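Local coordinates for orotidine 5'-phosphate decarboxylase (Streptomyces avermitilis, PDB 3V75), which probably catalyses the decarboxylation of orotidine 5'-phosphate to UMP, the last step of de novo UMP biosynthesis, at residues F82-A87 / V114-K119; V99-V104 / D138-S143; V221-G226 / Q247-A252. One frame throughout, in Å; residues are numbered along the deposited sequence. Where two conformers were deposited one is given.

Contact 1. Residues F82-A87 / V114-K119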
loop_
_atom_site.group_PDB
_atom_site.type_symbol
_atom_site.label_atom_id
_atom_site.label_comp_id
_atom_site.label_asym_id
_atom_site.label_seq_id
_atom_site.Cartn_x
_atom_site.Cartn_y
_atom_site.Cartn_z
ATOM N N PHE A 82 10.205 -10.042 13.799
ATOM C CA PHE A 82 10.854 -9.296 12.709
ATOM C C PHE A 82 9.845 -8.475 11.957
ATOM O O PHE A 82 8.666 -8.869 11.871
ATOM C CB PHE A 82 11.417 -10.235 11.653
ATOM C CG PHE A 82 12.679 -10.936 12.049
ATOM C CD1 PHE A 82 13.866 -10.210 12.267
ATOM C CD2 PHE A 82 12.726 -12.321 12.107
ATOM C CE1 PHE A 82 15.060 -10.875 12.569
ATOM C CE2 PHE A 82 13.919 -12.996 12.385
ATOM C CZ PHE A 82 15.088 -12.269 12.644
ATOM N N LYS A 83 10.289 -7.380 11.348
ATOM C CA LYS A 83 9.409 -6.573 10.503
ATOM C C LYS A 83 10.090 -6.300 9.176
ATOM O O LYS A 83 10.802 -5.309 9.024
ATOM C CB LYS A 83 9.020 -5.273 11.208
ATOM C CG LYS A 83 8.028 -4.415 10.393
ATOM C CD LYS A 83 7.494 -3.232 11.180
ATOM C CE LYS A 83 8.498 -2.084 11.307
ATOM N NZ LYS A 83 8.833 -1.421 10.013
ATOM N N PRO A 84 9.903 -7.187 8.191
ATOM C CA PRO A 84 10.412 -6.840 6.860
ATOM C C PRO A 84 9.636 -5.670 6.294
ATOM O O PRO A 84 8.414 -5.610 6.458
ATOM C CB PRO A 84 10.135 -8.093 6.016
ATOM C CG PRO A 84 9.062 -8.822 6.785
ATOM C CD PRO A 84 9.233 -8.494 8.231
ATOM N N GLN A 85 10.331 -4.763 5.611
ATOM C CA GLN A 85 9.682 -3.655 4.908
ATOM C C GLN A 85 9.583 -4.039 3.438
ATOM O O GLN A 85 10.570 -4.088 2.725
ATOM C CB GLN A 85 10.470 -2.341 5.099
ATOM C CG GLN A 85 10.037 -1.181 4.216
ATOM C CD GLN A 85 8.534 -1.006 4.202
ATOM O OE1 GLN A 85 7.880 -1.263 3.162
ATOM N NE2 GLN A 85 7.968 -0.587 5.328
ATOM N N SER A 86 8.345 -4.303 3.009
ATOM C CA SER A 86 8.071 -4.819 1.674
ATOM C C SER A 86 8.698 -3.964 0.570
ATOM O O SER A 86 9.169 -4.513 -0.429
ATOM C CB SER A 86 6.551 -4.884 1.467
ATOM O OG SER A 86 6.256 -5.566 0.268
ATOM N N ALA A 87 8.685 -2.641 0.714
ATOM C CA ALA A 87 9.148 -1.789 -0.383
ATOM C C ALA A 87 10.573 -2.098 -0.828
ATOM O O ALA A 87 10.912 -1.990 -1.996
ATOM C CB ALA A 87 9.036 -0.298 -0.014
ATOM N N VAL A 114 6.463 -12.622 12.463
ATOM C CA VAL A 114 6.741 -11.702 11.364
ATOM C C VAL A 114 5.586 -10.731 11.160
ATOM O O VAL A 114 4.445 -11.148 10.916
ATOM C CB VAL A 114 7.015 -12.466 10.055
ATOM C CG1 VAL A 114 7.142 -11.494 8.857
ATOM C CG2 VAL A 114 8.306 -13.304 10.209
ATOM N N VAL A 115 5.901 -9.448 11.255
ATOM C CA VAL A 115 4.979 -8.389 10.932
ATOM C C VAL A 115 5.354 -7.897 9.556
ATOM O O VAL A 115 6.431 -7.307 9.362
ATOM C CB VAL A 115 5.091 -7.225 11.946
ATOM C CG1 VAL A 115 4.225 -6.040 11.493
ATOM C CG2 VAL A 115 4.705 -7.726 13.318
HETATM N N MSE A 116 4.476 -8.124 8.579
HETATM C CA MSE A 116 4.750 -7.676 7.224
HETATM C C MSE A 116 4.455 -6.175 7.147
HETATM O O MSE A 116 3.282 -5.749 7.245
HETATM C CB MSE A 116 3.897 -8.444 6.231
HETATM C CG MSE A 116 4.002 -7.882 4.822
HETATM SE SE MSE A 116 5.768 -8.180 4.011
HETATM C CE MSE A 116 5.721 -10.102 4.010
ATOM N N ASP A 117 5.483 -5.342 6.967
ATOM C CA ASP A 117 5.227 -3.913 6.840
ATOM C C ASP A 117 5.072 -3.556 5.368
ATOM O O ASP A 117 6.048 -3.302 4.631
ATOM C CB ASP A 117 6.325 -3.078 7.520
ATOM C CG ASP A 117 5.910 -1.673 7.752
ATOM O OD1 ASP A 117 4.869 -1.226 7.177
ATOM O OD2 ASP A 117 6.589 -0.947 8.525
ATOM N N ALA A 118 3.811 -3.585 4.937
ATOM C CA ALA A 118 3.458 -3.359 3.536
ATOM C C ALA A 118 2.448 -2.206 3.383
ATOM O O ALA A 118 2.173 -1.744 2.256
ATOM C CB ALA A 118 2.904 -4.644 2.941
ATOM N N LYS A 119 1.907 -1.735 4.509
ATOM C CA LYS A 119 0.994 -0.567 4.520
ATOM C C LYS A 119 -0.030 -0.623 3.387
ATOM O O LYS A 119 -0.163 0.311 2.588
ATOM C CB LYS A 119 1.770 0.757 4.530
ATOM C CG LYS A 119 2.610 0.927 5.817
ATOM C CD LYS A 119 3.237 2.317 5.838
ATOM C CE LYS A 119 4.152 2.520 7.089
ATOM N NZ LYS A 119 5.363 1.615 7.034
HETATM O O HOH W 1 9.506 0.586 7.418
#
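D117 and K83 meet side chain to side chain across two neighbouring parallel strands. K83 lies over the aspartate obliquely, its methylenes passing CB and its chain bent at its last two torsions (chi3 76°), which brings NZ down onto the anti lone pair of D117 OD2 at 2.7 Å. The other oxygen, OD1, receives K119 NZ on its syn side at 2.9 Å, 26° out of the carboxylate plane, and a hydrogen bond from T147 OG1. K119 in turn reaches D122 of the second subunit. With an alanine here, K83 NZ would probably lose its carboxylate and turn more freely, and K119 would keep one acid fewer. Just past strand 82-84, at the N-cap position, Q85 holds NE2 3.4 Å from D117 CG, the amide and carboxylate planes 55° apart, while its OE1 accepts from A87 N. The backbone of D117 is equally engaged: its N donates to P84 O at 3.0 Å, and its O accepts from S86 N at 3.0 Å. P84 carries the apolar side, its ring set crosswise to V114, CD to CG1 at 3.7 Å. The alternating lysines and aspartates, completed by D122 of the partner subunit, are consistent with the Lys-Asp-Lys-Asp network of the OMP decarboxylase active site; K119 is the predicted proton donor here.

Contact 2. Residues V99-V104 / D138-S143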
loop_
_atom_site.group_PDB
_atom_site.type_symbol
_atom_site.label_atom_id
_atom_site.label_comp_id
_atom_site.label_asym_id
_atom_site.label_seq_id
_atom_site.Cartn_x
_atom_site.Cartn_y
_atom_site.Cartn_z
ATOM N N VAL A 99 12.642 -13.421 -2.727
ATOM C CA VAL A 99 13.527 -13.376 -1.531
ATOM C C VAL A 99 12.694 -13.105 -0.278
ATOM O O VAL A 99 12.925 -13.702 0.768
ATOM C CB VAL A 99 14.611 -12.293 -1.689
ATOM C CG1 VAL A 99 15.387 -12.139 -0.373
ATOM C CG2 VAL A 99 15.559 -12.673 -2.838
ATOM N N LEU A 100 11.715 -12.197 -0.392
ATOM C CA LEU A 100 10.848 -11.892 0.739
ATOM C C LEU A 100 10.078 -13.125 1.215
ATOM O O LEU A 100 9.980 -13.380 2.422
ATOM C CB LEU A 100 9.873 -10.762 0.396
ATOM C CG LEU A 100 8.903 -10.306 1.482
ATOM C CD1 LEU A 100 9.633 -9.841 2.742
ATOM C CD2 LEU A 100 8.062 -9.175 0.883
ATOM N N GLU A 101 9.560 -13.907 0.264
ATOM C CA GLU A 101 8.853 -15.140 0.619
ATOM C C GLU A 101 9.730 -16.054 1.454
ATOM O O GLU A 101 9.297 -16.585 2.491
ATOM C CB GLU A 101 8.411 -15.879 -0.658
ATOM C CG GLU A 101 7.257 -15.171 -1.363
ATOM C CD GLU A 101 6.991 -15.705 -2.760
ATOM O OE1 GLU A 101 7.912 -16.233 -3.429
ATOM O OE2 GLU A 101 5.812 -15.576 -3.197
ATOM N N LYS A 102 10.958 -16.264 0.986
ATOM C CA LYS A 102 11.865 -17.205 1.672
ATOM C C LYS A 102 12.247 -16.689 3.048
ATOM O O LYS A 102 12.345 -17.447 4.016
ATOM C CB LYS A 102 13.145 -17.406 0.874
ATOM C CG LYS A 102 12.987 -18.085 -0.424
ATOM C CD LYS A 102 14.386 -18.412 -1.011
ATOM C CE LYS A 102 15.475 -17.414 -0.511
ATOM N NZ LYS A 102 15.783 -16.321 -1.583
ATOM N N THR A 103 12.479 -15.384 3.123
ATOM C CA THR A 103 12.895 -14.735 4.357
ATOM C C THR A 103 11.824 -14.899 5.432
ATOM O O THR A 103 12.119 -15.254 6.574
ATOM C CB THR A 103 13.181 -13.233 4.076
ATOM O OG1 THR A 103 14.235 -13.139 3.104
ATOM C CG2 THR A 103 13.614 -12.484 5.344
ATOM N N VAL A 104 10.569 -14.621 5.061
ATOM C CA VAL A 104 9.468 -14.720 6.000
ATOM C C VAL A 104 9.306 -16.191 6.425
ATOM O O VAL A 104 9.141 -16.487 7.618
ATOM C CB VAL A 104 8.158 -14.196 5.361
ATOM C CG1 VAL A 104 6.976 -14.576 6.217
ATOM C CG2 VAL A 104 8.229 -12.681 5.152
ATOM N N ASP A 138 -2.023 -20.548 3.589
ATOM C CA ASP A 138 -1.553 -21.139 2.342
ATOM C C ASP A 138 -0.768 -20.149 1.487
ATOM O O ASP A 138 -0.235 -20.512 0.428
ATOM C CB ASP A 138 -2.780 -21.592 1.493
ATOM C CG ASP A 138 -3.632 -20.387 0.977
ATOM O OD1 ASP A 138 -3.870 -19.385 1.724
ATOM O OD2 ASP A 138 -4.092 -20.413 -0.192
ATOM N N SER A 139 -0.715 -18.889 1.878
ATOM C CA SER A 139 -0.053 -17.926 0.997
ATOM C C SER A 139 1.437 -17.975 1.134
ATOM O O SER A 139 1.943 -18.193 2.244
ATOM C CB SER A 139 -0.461 -16.545 1.307
ATOM O OG SER A 139 0.387 -15.712 0.529
ATOM N N PRO A 140 2.179 -17.774 -0.003
ATOM C CA PRO A 140 3.638 -17.815 0.135
ATOM C C PRO A 140 4.141 -16.557 0.859
ATOM O O PRO A 140 5.315 -16.553 1.140
ATOM C CB PRO A 140 4.141 -17.820 -1.325
ATOM C CG PRO A 140 3.032 -17.072 -2.066
ATOM C CD PRO A 140 1.775 -17.608 -1.418
ATOM N N LEU A 141 3.289 -15.554 1.140
ATOM C CA LEU A 141 3.716 -14.418 2.007
ATOM C C LEU A 141 3.057 -14.384 3.396
ATOM O O LEU A 141 3.039 -13.324 4.049
ATOM C CB LEU A 141 3.575 -13.068 1.295
ATOM C CG LEU A 141 4.446 -12.892 0.049
ATOM C CD1 LEU A 141 3.833 -11.863 -0.911
ATOM C CD2 LEU A 141 5.822 -12.413 0.485
ATOM N N PHE A 142 2.514 -15.526 3.846
ATOM C CA PHE A 142 1.791 -15.573 5.124
ATOM C C PHE A 142 2.644 -14.998 6.246
ATOM O O PHE A 142 3.766 -15.469 6.471
ATOM C CB PHE A 142 1.389 -17.000 5.511
ATOM C CG PHE A 142 0.639 -17.093 6.841
ATOM C CD1 PHE A 142 -0.466 -16.296 7.099
ATOM C CD2 PHE A 142 1.037 -17.996 7.818
ATOM C CE1 PHE A 142 -1.167 -16.378 8.317
ATOM C CE2 PHE A 142 0.309 -18.124 9.024
ATOM C CZ PHE A 142 -0.760 -17.290 9.284
ATOM N N SER A 143 2.092 -14.024 6.953
ATOM C CA SER A 143 2.777 -13.325 8.035
ATOM C C SER A 143 1.866 -13.308 9.265
ATOM O O SER A 143 0.643 -13.445 9.154
ATOM C CB SER A 143 3.110 -11.888 7.595
ATOM O OG SER A 143 3.956 -11.890 6.442
HETATM O O HOH W 2 6.656 -16.591 3.178
#
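E101 lays its carboxylate along the ring of P140, an acid resting on a proline, while its oxygens find their hydrogen bonds outside the two segments, OE1 with S94 OG of the second subunit. The two side chains run side by side and point the same way, with E101 OE2 3.4 Å from P140 CG and about as close to CB. The glutamate chain is extended beyond CG (chi2 168°), which lays its carboxylate beside the ring. G93 of the second subunit packs on E101, P140 and L141, so the place where helix and loop meet is also part of the dimer interface.

No direct hydrogen bond joins the two segments. A water donates to E101 O at 2.7 Å and lies beside P140 O, but its distance to the latter is too short to be trusted as a bond. The direct contact is van der Waals packing. The loop that connects helix 124-134 to strand 145-148 of the TIM barrel makes a type I beta turn from S139 to F142, and this turn leans on helix 93-109, which precedes strand 113-120.

From the turn L141 reaches the helix with one methyl branch. Its CD2 touches E101 CG at 3.6 Å and L100 CG at 3.9 Å, thereby filling the angle between two successive helical residues; the leucines meet at about a right angle, whereas E101 is met obliquely. One helical turn further on, V104 brings CG1, the branch anti to its backbone N (chi1 168°), against F142 O at 3.3 Å. The same methyl also lies 4.0 Å from S143 OG. This hydroxyl is occupied within its own loop, donating to L141 O at 2.9 Å from a position tilted 30° out of the carbonyl plane.

Contact 3. Residues V221-G226 / Q247-A252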
loop_
_atom_site.group_PDB
_atom_site.type_symbol
_atom_site.label_atom_id
_atom_site.label_comp_id
_atom_site.label_asym_id
_atom_site.label_seq_id
_atom_site.Cartn_x
_atom_site.Cartn_y
_atom_site.Cartn_z
ATOM N N VAL A 221 2.261 3.608 16.140
ATOM C CA VAL A 221 2.364 4.842 16.936
ATOM C C VAL A 221 3.849 5.135 17.093
ATOM O O VAL A 221 4.577 4.368 17.752
ATOM C CB VAL A 221 1.751 4.655 18.328
ATOM C CG1 VAL A 221 1.821 5.951 19.148
ATOM C CG2 VAL A 221 0.280 4.237 18.196
ATOM N N GLY A 222 4.311 6.204 16.465
ATOM C CA GLY A 222 5.732 6.533 16.460
ATOM C C GLY A 222 6.268 6.892 17.839
ATOM O O GLY A 222 5.666 7.722 18.550
ATOM N N ALA A 223 7.395 6.257 18.213
ATOM C CA ALA A 223 7.961 6.432 19.563
ATOM C C ALA A 223 8.573 7.805 19.769
ATOM O O ALA A 223 8.865 8.174 20.912
ATOM C CB ALA A 223 9.033 5.361 19.856
ATOM N N THR A 224 8.844 8.537 18.689
ATOM C CA THR A 224 9.485 9.848 18.835
ATOM C C THR A 224 8.474 10.999 18.857
ATOM O O THR A 224 8.867 12.167 18.891
ATOM C CB THR A 224 10.533 10.120 17.730
ATOM O OG1 THR A 224 9.898 10.085 16.443
ATOM C CG2 THR A 224 11.643 9.068 17.750
ATOM N N LEU A 225 7.181 10.699 18.812
ATOM C CA LEU A 225 6.179 11.760 18.921
ATOM C C LEU A 225 6.114 12.356 20.329
ATOM O O LEU A 225 6.351 11.643 21.311
ATOM C CB LEU A 225 4.800 11.205 18.536
ATOM C CG LEU A 225 4.646 11.016 17.033
ATOM C CD1 LEU A 225 3.407 10.168 16.740
ATOM C CD2 LEU A 225 4.520 12.375 16.364
ATOM N N GLY A 226 5.774 13.644 20.416
ATOM C CA GLY A 226 5.755 14.360 21.686
ATOM C C GLY A 226 4.378 14.611 22.282
ATOM O O GLY A 226 4.254 15.124 23.407
ATOM N N GLN A 247 16.833 9.762 19.080
ATOM C CA GLN A 247 16.801 10.697 20.193
ATOM C C GLN A 247 15.420 10.719 20.880
ATOM O O GLN A 247 14.399 10.905 20.211
ATOM C CB GLN A 247 17.189 12.085 19.637
ATOM C CG GLN A 247 17.035 13.245 20.583
ATOM C CD GLN A 247 17.727 12.961 21.893
ATOM O OE1 GLN A 247 18.957 12.722 21.922
ATOM N NE2 GLN A 247 16.939 12.941 23.011
ATOM N N GLY A 248 15.380 10.501 22.203
ATOM C CA GLY A 248 14.119 10.547 22.945
ATOM C C GLY A 248 13.344 9.242 22.903
ATOM O O GLY A 248 12.273 9.125 23.547
ATOM N N ALA A 249 13.842 8.281 22.109
ATOM C CA ALA A 249 13.231 6.962 21.992
ATOM C C ALA A 249 14.274 5.873 22.213
ATOM O O ALA A 249 14.257 4.796 21.585
ATOM C CB ALA A 249 12.534 6.767 20.661
ATOM N N ALA A 250 15.167 6.141 23.143
ATOM C CA ALA A 250 16.006 5.099 23.656
ATOM C C ALA A 250 15.103 4.169 24.501
ATOM O O ALA A 250 14.050 4.595 24.985
ATOM C CB ALA A 250 17.091 5.745 24.528
ATOM N N PRO A 251 15.531 2.920 24.714
ATOM C CA PRO A 251 14.779 2.019 25.582
ATOM C C PRO A 251 14.355 2.652 26.903
ATOM O O PRO A 251 13.187 2.519 27.310
ATOM C CB PRO A 251 15.770 0.892 25.817
ATOM C CG PRO A 251 16.434 0.791 24.468
ATOM C CD PRO A 251 16.665 2.230 24.076
ATOM N N ALA A 252 15.263 3.369 27.570
ATOM C CA ALA A 252 14.927 3.926 28.877
ATOM C C ALA A 252 13.815 4.978 28.822
ATOM O O ALA A 252 13.171 5.251 29.832
ATOM C CB ALA A 252 16.186 4.506 29.556
HETATM O O HOH W 3 10.207 10.112 22.147
HETATM O O HOH W 4 11.754 12.035 20.675
#
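A249 aims its methyl into the notch between A223 and T224, standing 3.9 Å from A223 CB and 3.8 Å from T224 CG2. The two groups that form the notch run nearly parallel: the bond from CA to CB in A223 and the bond from CB to CG2 in T224 lead the same way, and A249 meets both crosswise, at a little more than a right angle. Three methyl carbons thus form a compact triangle with A249 at its apex. For T224 this depends on its first torsion (chi1 60°), which sets CG2 anti to the carbonyl carbon and turns it to A249, while OG1 lies between the backbone N and C and makes a weak hydrogen bond to S178 OG. CG2 also lies 4.1 Å from Q247 O.

No hydrogen bond passes directly from one loop to the other; waters probably bridge the carbonyls instead. One molecule lies 2.7 Å from both A223 O and G248 O, carbonyls that are themselves 4.4 Å apart. A second donates to Q247 O at 2.9 Å and has only a weak, long reach to T224 O. Each water has more acceptors near it than it has protons, and these bridges are probably shared or partial.

A type I turn from G222 to L225, closed by a weak bond, carries A223 and T224 at its corners. In the other loop G248 has a positive phi (84°), where a CB would be pressed against Q247 O.

Both loops follow strands of the barrel, 217-221 and 239-241, whose backbones pair at V221 and L240. A223 packs on F258 of helix 254-258, and beyond A249 the chain takes P251 onto helix 280-299 before entering helix 254-258.

Contacts 1 and 2 are neighbours that share a wall: P84 packs on L100, and selenomethionine M116 on V104 and S143, so helix 93-109 and the loop 138-143 cover the outer side of the strand pair. Both also reach the second subunit. Contact 3 stands apart, across the chain's centre from contact 2 with nearest atoms about 18 Å away, and touches no other chain of the assembly. Chemistry changes with place. Contact 1, wholly buried, combines backbone hydrogen bonds with salt bridges; contact 2, further out yet mostly buried, relies on apolar branches and a carboxylate directed to the dimer partner; partly buried contact 3 has methyl groups and probable water bridges.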